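Local atomic coordinates of N-acylethanolamine-hydrolyzing acid amidase alpha-subunit (Caenorhabditis elegans, PDB entry 6DY3), a protein that forms the alpha subunit of an autocatalytically cleaved heterodimer that probably hydrolyses bioactive fatty acid amides such as N-palmitoylethanolamine to ethanolamine and free fatty acids. Residues 68-73 against 95-100. Sequence-based numbering, arbitrary orientation.
Sequences RYFTTE and MNILYD
In Ile97, CG1 stands anti to the carbonyl carbon (chi1 -71°) and the chain runs on fully extended (chi2 179°), so that its delta methyl reaches the neighbouring aromatic rings of Tyr69 and Phe70. Both aromatics have CG beside the backbone N, and their bonds from CA to CB point toward segment 95-100. The case illustrates how one extended aliphatic branch can meet two rings that follow each other in sequence. Ile97 CD1 lies 3.8 Å from Tyr69 CD2, near the CG–CD2 side of the phenol ring, and the two side chains cross at about a right angle. Phe70 brings only the far end of its ring: CZ sits 3.7 Å from Ile97 CG1 and 3.8 Å from Ile97 CD1. Both approaches to the rings are oblique, and no hydrogen bond spans the two segments. In the alpha subunit, whose regular structure is mainly helix, this apolar contact joins the turn leading into helix 72-85, where Thr71 is the N-cap, to the C-terminal end of helix 89-97, after which Leu98 centres an inverse gamma turn. Elsewhere, the hydroxyl of Tyr69 is hydrogen-bonded to Ala62 O, while Phe70 also touches Leu78 of helix 72-85. Phe88 of the beta subunit, a separate chain, extends the apolar cluster by packing on Ile97 and meeting Tyr69 edge-to-face; Phe94 of the same beta chain pairs edge-to-face with Phe70.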
ATOM      1  N   ARG A  68      17.099  13.725   7.404  1.00 55.96           N
ATOM      2  CA  ARG A  68      17.678  13.538   6.080  1.00 53.95           C
ATOM      3  C   ARG A  68      16.728  12.881   5.088  1.00 51.10           C
ATOM      4  O   ARG A  68      16.963  12.982   3.879  1.00 53.58           O
ATOM      5  CB  ARG A  68      18.956  12.695   6.182  1.00 55.52           C
ATOM      6  CG  ARG A  68      19.960  13.221   7.191  1.00 62.61           C
ATOM      7  CD  ARG A  68      21.240  12.399   7.199  1.00 69.41           C
ATOM      8  NE  ARG A  68      22.059  12.646   6.018  1.00 75.31           N
ATOM      9  CZ  ARG A  68      22.981  13.601   5.924  1.00 78.00           C
ATOM     10  NH1 ARG A  68      23.211  14.418   6.944  1.00 75.33           N
ATOM     11  NH2 ARG A  68      23.676  13.741   4.803  1.00 82.28           N
ATOM     12  N   TYR A  69      15.669  12.213   5.554  1.00 45.90           N
ATOM     13  CA  TYR A  69      14.814  11.429   4.670  1.00 45.12           C
ATOM     14  C   TYR A  69      13.415  11.996   4.483  1.00 44.95           C
ATOM     15  O   TYR A  69      12.761  11.654   3.493  1.00 42.25           O
ATOM     16  CB  TYR A  69      14.673   9.995   5.204  1.00 42.53           C
ATOM     17  CG  TYR A  69      15.938   9.425   5.796  1.00 40.13           C
ATOM     18  CD1 TYR A  69      17.046   9.189   5.006  1.00 41.30           C
ATOM     19  CD2 TYR A  69      16.019   9.118   7.148  1.00 39.83           C
ATOM     20  CE1 TYR A  69      18.203   8.662   5.540  1.00 45.85           C
ATOM     21  CE2 TYR A  69      17.170   8.591   7.693  1.00 40.59           C
ATOM     22  CZ  TYR A  69      18.263   8.366   6.882  1.00 44.42           C
ATOM     23  OH  TYR A  69      19.427   7.842   7.399  1.00 43.81           O
ATOM     24  N   PHE A  70      12.951  12.852   5.390  1.00 47.98           N
ATOM     25  CA  PHE A  70      11.567  13.292   5.413  1.00 51.12           C
ATOM     26  C   PHE A  70      11.492  14.813   5.415  1.00 53.68           C
ATOM     27  O   PHE A  70      12.430  15.507   5.816  1.00 57.73           O
ATOM     28  CB  PHE A  70      10.829  12.754   6.651  1.00 49.90           C
ATOM     29  CG  PHE A  70      11.009  11.281   6.878  1.00 48.50           C
ATOM     30  CD1 PHE A  70      10.306  10.349   6.122  1.00 48.55           C
ATOM     31  CD2 PHE A  70      11.870  10.825   7.862  1.00 48.81           C
ATOM     32  CE1 PHE A  70      10.467   8.991   6.338  1.00 46.48           C
ATOM     33  CE2 PHE A  70      12.037   9.467   8.083  1.00 49.61           C
ATOM     34  CZ  PHE A  70      11.334   8.549   7.322  1.00 47.79           C
ATOM     35  N   THR A  71      10.351  15.321   4.959  1.00 49.43           N
ATOM     36  CA  THR A  71      10.047  16.733   5.113  1.00 44.35           C
ATOM     37  C   THR A  71       9.832  17.049   6.589  1.00 45.11           C
ATOM     38  O   THR A  71       9.592  16.160   7.408  1.00 46.85           O
ATOM     39  CB  THR A  71       8.792  17.116   4.319  1.00 42.66           C
ATOM     40  OG1 THR A  71       7.636  16.501   4.907  1.00 42.53           O
ATOM     41  CG2 THR A  71       8.906  16.680   2.872  1.00 42.79           C
ATOM     42  N   THR A  72       9.923  18.336   6.930  1.00 51.99           N
ATOM     43  CA  THR A  72       9.701  18.745   8.314  1.00 55.14           C
ATOM     44  C   THR A  72       8.335  18.284   8.814  1.00 54.66           C
ATOM     45  O   THR A  72       8.203  17.840   9.962  1.00 52.70           O
ATOM     46  CB  THR A  72       9.834  20.263   8.445  1.00 58.01           C
ATOM     47  OG1 THR A  72      11.100  20.679   7.918  1.00 59.67           O
ATOM     48  CG2 THR A  72       9.738  20.695   9.902  1.00 59.92           C
ATOM     49  N   GLU A  73       7.308  18.370   7.964  1.00 53.84           N
ATOM     50  CA  GLU A  73       5.975  17.930   8.362  1.00 51.66           C
ATOM     51  C   GLU A  73       5.990  16.468   8.785  1.00 50.67           C
ATOM     52  O   GLU A  73       5.492  16.113   9.859  1.00 53.41           O
ATOM     53  CB  GLU A  73       4.992  18.148   7.210  1.00 53.04           C
ATOM     54  CG  GLU A  73       3.568  17.685   7.511  1.00 57.42           C
ATOM     55  CD  GLU A  73       2.654  17.736   6.294  1.00 58.61           C
ATOM     56  OE1 GLU A  73       3.156  17.937   5.168  1.00 56.53           O
ATOM     57  OE2 GLU A  73       1.428  17.581   6.469  1.00 61.27           O
ATOM     58  N   MET A  95      10.968   1.253  10.715  1.00 43.93           N
ATOM     59  CA  MET A  95       9.849   0.471  10.196  1.00 44.63           C
ATOM     60  C   MET A  95       9.141   1.185   9.056  1.00 40.69           C
ATOM     61  O   MET A  95       8.700   0.540   8.095  1.00 45.03           O
ATOM     62  CB  MET A  95       8.858   0.127  11.303  1.00 47.66           C
ATOM     63  CG  MET A  95       9.336  -0.988  12.208  1.00 54.65           C
ATOM     64  SD  MET A  95       8.189  -1.369  13.531  1.00 62.58           S
ATOM     65  CE  MET A  95       8.606  -0.056  14.657  1.00 58.62           C
ATOM     66  N   ASN A  96       9.009   2.505   9.135  1.00 35.94           N
ATOM     67  CA  ASN A  96       8.317   3.229   8.072  1.00 34.79           C
ATOM     68  C   ASN A  96       9.112   3.226   6.776  1.00 33.54           C
ATOM     69  O   ASN A  96       8.528   3.205   5.689  1.00 34.47           O
ATOM     70  CB  ASN A  96       8.048   4.653   8.540  1.00 36.14           C
ATOM     71  CG  ASN A  96       6.769   4.778   9.314  1.00 37.28           C
ATOM     72  OD1 ASN A  96       5.706   4.994   8.732  1.00 39.70           O
ATOM     73  ND2 ASN A  96       6.852   4.640  10.638  1.00 36.09           N
ATOM     74  N   ILE A  97      10.438   3.272   6.870  1.00 35.18           N
ATOM     75  CA  ILE A  97      11.276   3.255   5.674  1.00 37.88           C
ATOM     76  C   ILE A  97      11.326   1.854   5.073  1.00 35.64           C
ATOM     77  O   ILE A  97      11.153   1.672   3.861  1.00 34.74           O
ATOM     78  CB  ILE A  97      12.689   3.781   6.003  1.00 37.81           C
ATOM     79  CG1 ILE A  97      12.630   5.296   6.248  1.00 37.84           C
ATOM     80  CG2 ILE A  97      13.674   3.442   4.880  1.00 36.84           C
ATOM     81  CD1 ILE A  97      13.947   5.934   6.593  1.00 39.00           C
ATOM     82  N   LEU A  98      11.564   0.846   5.911  1.00 32.66           N
ATOM     83  CA  LEU A  98      11.542  -0.553   5.478  1.00 32.22           C
ATOM     84  C   LEU A  98      10.103  -1.070   5.534  1.00 34.89           C
ATOM     85  O   LEU A  98       9.741  -1.950   6.322  1.00 30.66           O
ATOM     86  CB  LEU A  98      12.477  -1.386   6.343  1.00 31.75           C
ATOM     87  CG  LEU A  98      13.917  -0.869   6.447  1.00 32.41           C
ATOM     88  CD1 LEU A  98      14.769  -1.813   7.270  1.00 33.09           C
ATOM     89  CD2 LEU A  98      14.534  -0.648   5.076  1.00 32.85           C
ATOM     90  N   TYR A  99       9.279  -0.503   4.644  1.00 38.51           N
ATOM     91  CA  TYR A  99       7.835  -0.694   4.724  1.00 37.90           C
ATOM     92  C   TYR A  99       7.445  -2.163   4.595  1.00 40.93           C
ATOM     93  O   TYR A  99       6.439  -2.582   5.174  1.00 40.49           O
ATOM     94  CB  TYR A  99       7.131   0.144   3.644  1.00 36.51           C
ATOM     95  CG  TYR A  99       7.472  -0.250   2.220  1.00 37.36           C
ATOM     96  CD1 TYR A  99       6.685  -1.165   1.527  1.00 36.33           C
ATOM     97  CD2 TYR A  99       8.575   0.286   1.572  1.00 38.50           C
ATOM     98  CE1 TYR A  99       6.992  -1.537   0.228  1.00 38.85           C
ATOM     99  CE2 TYR A  99       8.892  -0.080   0.272  1.00 40.91           C
ATOM    100  CZ  TYR A  99       8.097  -0.994  -0.396  1.00 43.22           C
ATOM    101  OH  TYR A  99       8.408  -1.368  -1.692  1.00 45.79           O
ATOM    102  N   ASP A 100       8.234  -2.963   3.875  1.00 46.95           N
ATOM    103  CA  ASP A 100       7.878  -4.346   3.572  1.00 48.99           C
ATOM    104  C   ASP A 100       8.777  -5.356   4.280  1.00 49.79           C
ATOM    105  O   ASP A 100       8.801  -6.530   3.897  1.00 55.42           O
ATOM    106  CB  ASP A 100       7.934  -4.583   2.063  1.00 50.55           C
ATOM    107  CG  ASP A 100       9.360  -4.562   1.527  1.00 56.03           C
ATOM    108  OD1 ASP A 100      10.225  -3.927   2.171  1.00 56.96           O
ATOM    109  OD2 ASP A 100       9.623  -5.187   0.477  1.00 57.78           O
TER